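Local coordinates for CBS domain-containing protein CBSX1, chloroplastic (PDB 4GQW), which is a chloroplast CBS-pair protein that probably binds adenosine-type ligands through its paired CBS domains and is thought to regulate thioredoxins, at residues Pro22-Val26 and Asp27-Glu31; Gly3-Thr6 and Val7-Met11. One frame throughout, in Å; residues are numbered along the deposited sequence.

Contact 1 (Pro22-Val26 and Asp27-Glu31)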
loop_
_atom_site.group_PDB
_atom_site.type_symbol
_atom_site.label_atom_id
_atom_site.label_comp_id
_atom_site.label_asym_id
_atom_site.label_seq_id
_atom_site.Cartn_x
_atom_site.Cartn_y
_atom_site.Cartn_z
ATOM N N PRO A 22 -14.029 -16.108 3.524
ATOM C CA PRO A 22 -15.296 -15.437 3.210
ATOM C C PRO A 22 -16.213 -15.344 4.426
ATOM O O PRO A 22 -17.165 -14.565 4.422
ATOM C CB PRO A 22 -15.930 -16.356 2.161
ATOM C CG PRO A 22 -14.807 -17.122 1.591
ATOM C CD PRO A 22 -13.829 -17.313 2.701
ATOM N N THR A 23 -15.933 -16.140 5.452
ATOM C CA THR A 23 -16.743 -16.143 6.660
ATOM C C THR A 23 -16.330 -14.991 7.559
ATOM O O THR A 23 -17.056 -14.616 8.479
ATOM C CB THR A 23 -16.579 -17.461 7.428
ATOM O OG1 THR A 23 -15.241 -17.556 7.933
ATOM C CG2 THR A 23 -16.852 -18.634 6.508
ATOM N N THR A 24 -15.153 -14.436 7.285
ATOM C CA THR A 24 -14.611 -13.340 8.074
ATOM C C THR A 24 -15.517 -12.119 7.987
ATOM O O THR A 24 -16.032 -11.790 6.916
ATOM C CB THR A 24 -13.191 -12.964 7.598
ATOM O OG1 THR A 24 -12.391 -14.150 7.501
ATOM C CG2 THR A 24 -12.535 -11.995 8.557
ATOM N N THR A 25 -15.729 -11.466 9.124
ATOM C CA THR A 25 -16.538 -10.255 9.167
ATOM C C THR A 25 -15.691 -9.059 8.769
ATOM O O THR A 25 -14.466 -9.091 8.880
ATOM C CB THR A 25 -17.126 -9.999 10.570
ATOM O OG1 THR A 25 -16.125 -9.417 11.414
ATOM C CG2 THR A 25 -17.621 -11.293 11.189
ATOM N N VAL A 26 -16.353 -8.003 8.308
ATOM C CA VAL A 26 -15.677 -6.783 7.892
ATOM C C VAL A 26 -14.897 -6.189 9.055
ATOM O O VAL A 26 -13.823 -5.621 8.870
ATOM C CB VAL A 26 -16.692 -5.749 7.368
ATOM C CG1 VAL A 26 -15.988 -4.477 6.928
ATOM C CG2 VAL A 26 -17.490 -6.342 6.218
ATOM N N ASP A 27 -15.444 -6.345 10.255
ATOM C CA ASP A 27 -14.817 -5.862 11.477
ATOM C C ASP A 27 -13.409 -6.410 11.659
ATOM O O ASP A 27 -12.432 -5.660 11.641
ATOM C CB ASP A 27 -15.673 -6.254 12.679
ATOM C CG ASP A 27 -16.040 -5.070 13.541
ATOM O OD1 ASP A 27 -17.249 -4.849 13.759
ATOM O OD2 ASP A 27 -15.121 -4.366 14.006
ATOM N N GLU A 28 -13.311 -7.722 11.838
ATOM C CA GLU A 28 -12.023 -8.357 12.083
ATOM C C GLU A 28 -11.086 -8.226 10.888
ATOM O O GLU A 28 -9.869 -8.249 11.048
ATOM C CB GLU A 28 -12.200 -9.822 12.494
ATOM C CG GLU A 28 -13.265 -10.569 11.721
ATOM C CD GLU A 28 -13.575 -11.926 12.317
ATOM O OE1 GLU A 28 -14.451 -12.632 11.775
ATOM O OE2 GLU A 28 -12.944 -12.285 13.333
ATOM N N ALA A 29 -11.655 -8.074 9.697
ATOM C CA ALA A 29 -10.857 -7.803 8.506
ATOM C C ALA A 29 -10.169 -6.446 8.629
ATOM O O ALA A 29 -8.963 -6.328 8.406
ATOM C CB ALA A 29 -11.724 -7.849 7.258
ATOM N N LEU A 30 -10.940 -5.428 8.996
ATOM C CA LEU A 30 -10.397 -4.091 9.200
ATOM C C LEU A 30 -9.356 -4.097 10.310
ATOM O O LEU A 30 -8.303 -3.466 10.190
ATOM C CB LEU A 30 -11.511 -3.100 9.535
ATOM C CG LEU A 30 -12.488 -2.753 8.409
ATOM C CD1 LEU A 30 -13.561 -1.800 8.914
ATOM C CD2 LEU A 30 -11.749 -2.153 7.225
ATOM N N GLU A 31 -9.652 -4.818 11.388
ATOM C CA GLU A 31 -8.726 -4.920 12.507
ATOM C C GLU A 31 -7.413 -5.570 12.075
ATOM O O GLU A 31 -6.338 -5.133 12.480
ATOM C CB GLU A 31 -9.354 -5.696 13.666
ATOM C CG GLU A 31 -10.631 -5.072 14.211
ATOM C CD GLU A 31 -11.051 -5.665 15.542
ATOM O OE1 GLU A 31 -10.279 -5.543 16.516
ATOM O OE2 GLU A 31 -12.154 -6.253 15.615
#

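Contact 2 (Gly3-Thr6 and Val7-Met11)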
loop_
_atom_site.group_PDB
_atom_site.type_symbol
_atom_site.label_atom_id
_atom_site.label_comp_id
_atom_site.label_asym_id
_atom_site.label_seq_id
_atom_site.Cartn_x
_atom_site.Cartn_y
_atom_site.Cartn_z
ATOM N N GLY A 3 13.669 -18.055 -18.689
ATOM C CA GLY A 3 13.702 -17.367 -17.412
ATOM C C GLY A 3 14.190 -18.268 -16.298
ATOM O O GLY A 3 13.588 -19.300 -16.003
ATOM N N VAL A 4 15.288 -17.869 -15.670
ATOM C CA VAL A 4 15.917 -18.691 -14.649
ATOM C C VAL A 4 15.486 -18.292 -13.235
ATOM O O VAL A 4 15.510 -19.113 -12.319
ATOM C CB VAL A 4 17.447 -18.659 -14.785
ATOM C CG1 VAL A 4 17.892 -19.567 -15.923
ATOM C CG2 VAL A 4 17.929 -17.235 -15.011
ATOM N N TYR A 5 15.087 -17.034 -13.063
ATOM C CA TYR A 5 14.526 -16.586 -11.790
ATOM C C TYR A 5 13.035 -16.896 -11.749
ATOM O O TYR A 5 12.318 -16.666 -12.724
ATOM C CB TYR A 5 14.739 -15.084 -11.578
ATOM C CG TYR A 5 16.185 -14.640 -11.556
ATOM C CD1 TYR A 5 16.987 -14.852 -10.441
ATOM C CD2 TYR A 5 16.741 -13.984 -12.646
ATOM C CE1 TYR A 5 18.309 -14.436 -10.422
ATOM C CE2 TYR A 5 18.059 -13.566 -12.634
ATOM C CZ TYR A 5 18.837 -13.793 -11.522
ATOM O OH TYR A 5 20.147 -13.375 -11.513
ATOM N N THR A 6 12.570 -17.418 -10.620
ATOM C CA THR A 6 11.162 -17.766 -10.474
ATOM C C THR A 6 10.456 -16.925 -9.415
ATOM O O THR A 6 11.092 -16.325 -8.549
ATOM C CB THR A 6 10.975 -19.255 -10.142
ATOM O OG1 THR A 6 11.640 -19.560 -8.912
ATOM C CG2 THR A 6 11.552 -20.118 -11.252
ATOM N N VAL A 7 9.132 -16.891 -9.499
ATOM C CA VAL A 7 8.306 -16.117 -8.580
ATOM C C VAL A 7 8.450 -16.628 -7.150
ATOM O O VAL A 7 8.500 -15.847 -6.201
ATOM C CB VAL A 7 6.824 -16.158 -9.018
ATOM C CG1 VAL A 7 5.921 -15.588 -7.941
ATOM C CG2 VAL A 7 6.649 -15.403 -10.326
ATOM N N GLY A 8 8.548 -17.945 -7.010
ATOM C CA GLY A 8 8.686 -18.573 -5.711
ATOM C C GLY A 8 9.946 -18.183 -4.967
ATOM O O GLY A 8 10.049 -18.395 -3.761
ATOM N N GLU A 9 10.909 -17.607 -5.678
ATOM C CA GLU A 9 12.166 -17.206 -5.055
ATOM C C GLU A 9 12.091 -15.831 -4.404
ATOM O O GLU A 9 12.898 -15.509 -3.532
ATOM C CB GLU A 9 13.302 -17.223 -6.076
ATOM C CG GLU A 9 13.663 -18.604 -6.571
ATOM C CD GLU A 9 14.754 -18.572 -7.613
ATOM O OE1 GLU A 9 14.748 -17.653 -8.459
ATOM O OE2 GLU A 9 15.625 -19.464 -7.584
ATOM N N PHE A 10 11.127 -15.019 -4.821
ATOM C CA PHE A 10 11.062 -13.645 -4.337
ATOM C C PHE A 10 9.695 -13.229 -3.806
ATOM O O PHE A 10 9.504 -12.082 -3.409
ATOM C CB PHE A 10 11.529 -12.684 -5.430
ATOM C CG PHE A 10 12.959 -12.889 -5.836
ATOM C CD1 PHE A 10 13.987 -12.329 -5.097
ATOM C CD2 PHE A 10 13.275 -13.652 -6.948
ATOM C CE1 PHE A 10 15.302 -12.518 -5.463
ATOM C CE2 PHE A 10 14.588 -13.843 -7.320
ATOM C CZ PHE A 10 15.604 -13.275 -6.577
ATOM N N MET A 11 8.750 -14.161 -3.786
ATOM C CA MET A 11 7.398 -13.857 -3.329
ATOM C C MET A 11 7.336 -13.766 -1.815
ATOM O O MET A 11 8.325 -14.013 -1.128
ATOM C CB MET A 11 6.429 -14.937 -3.802
ATOM C CG MET A 11 6.557 -16.228 -3.028
ATOM S SD MET A 11 5.456 -17.516 -3.620
ATOM C CE MET A 11 5.833 -18.806 -2.446
HETATM O O HOH W 1 13.926 -21.227 -9.060
#

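Contact 1 (Pro22-Val26 and Asp27-Glu31)
T25 and E28 exchange two hydrogen bonds across the first turn of helix 26-35. In one, the amide of T25 gives its hydrogen to E28 OE1, with T25 N and E28 OE1 3.2 Å apart and an almost straight N-H...O angle of 178°; the carboxylate oxygen accepts through its anti lone pair, the one turned away from the second oxygen. The return bond, from E28 N to T25 OG1, is weak at 3.3 Å. Both side chains start folded back over the backbone: E28 CG sits between its own N and carbonyl carbon (chi1 41°), and the extended chain beyond it carries the carboxylate back to the T25 amide. T25 OG1 takes the equivalent position on its own residue, facing the E28 amide. This reciprocal pairing is a capping box, with T25 as the N-cap of the helix. With an alanine in place of E28, the T25 amide would probably lose its carboxylate acceptor and T24 CG2 the methylene it packs on.

Main-chain bonds take over beyond the cap. A29 N reaches T25 O at 3.1 Å, and L30 N reaches V26 O at 2.9 Å, opening the regular i to i+4 series.

Carbon contacts flank the box at T24 and, further along, at V26. T24 CG2 meets E28 CG at 3.5 Å, the two side chains crossing at a slant, while T24 OG1 is bonded instead to K21 O. V26 and L30 lie side by side and point the same way, with V26 CG1 to L30 CD1 at 4.1 Å. L59 of helix 56-59 packs on V26, A29 and L30, and V138 of the second subunit also touches L30.

Contact 2 (Gly3-Thr6 and Val7-Met11)
T6 and E9 are joined by two hydrogen bonds running in opposite directions. The amide of T6 donates to E9 OE1, with T6 N and E9 OE1 3.1 Å apart and an N-H...O angle of 169°; although the bond is nearly straight, the donor comes from above the carboxylate plane, 51° out of it. In return E9 N donates to T6 O, again at 3.1 Å, approaching from above the carbonyl plane. The threonine hydroxyl adds a packing contact, T6 OG1 lying 3.2 Å from E9 CG as the two side chains cross. T6 OG1 stands between the backbone N and carbonyl carbon of its own residue (chi1 60°), which turns it over the glutamate chain.

A water extends this first shell. It is hydrogen-bonded to T6 OG1 at 2.8 Å and donates a weak bond to E9 OE2, so the two carboxylate oxygens have different partners: OE1 the main chain, OE2 the solvent.

The aromatic residues come next. E9 OE1 lies at the edge of the Y5 ring, near its plane, and 3.5 Å from Y5 CA. Y5 CD1 meets the edge of the F10 ring at CE2, 4.1 Å away, and T6 O also lies at that ring's edge, 3.8 Å from F10 CD2. Within the turn F10 N bonds V7 O, and the backbone of V7 to E9 coils as in a helix but sets up no regular helical bond pattern.

Main-chain hydrogen bonds pair Y5 with L104, V7 with T102 and G8 with E100. This lead-in to the first CBS motif thus packs on the second repeat, and strand 12-13 goes on to pair with strand 128-133, the intertwined topology of a CBS pair. Y5 and F10 rest on L104 and V7 on A107, both of helix 104-113, while V7 and M11 pack against V121 of strand 118-122.

How the contacts relate
The two contacts lie on opposite sides of the chain's centre, their own centres about 32 Å apart. In each, a glutamate accepts from the amide of a threonine three residues earlier, but contact 1 uses the carboxylate's anti lone pair and contact 2 meets it from above its plane. The return bond ends weakly on the threonine hydroxyl in contact 1 and on the threonine carbonyl in contact 2. Contact 1 is partly buried and opens a regular helix, among strand 40-44, helices 56-59 and 87-90 and the second subunit. Contact 2 is a surface turn on helix 104-113 and strand 118-122, where a water joins in, the rings of Y5 and F10 lie beside the turn and the other chain takes no part.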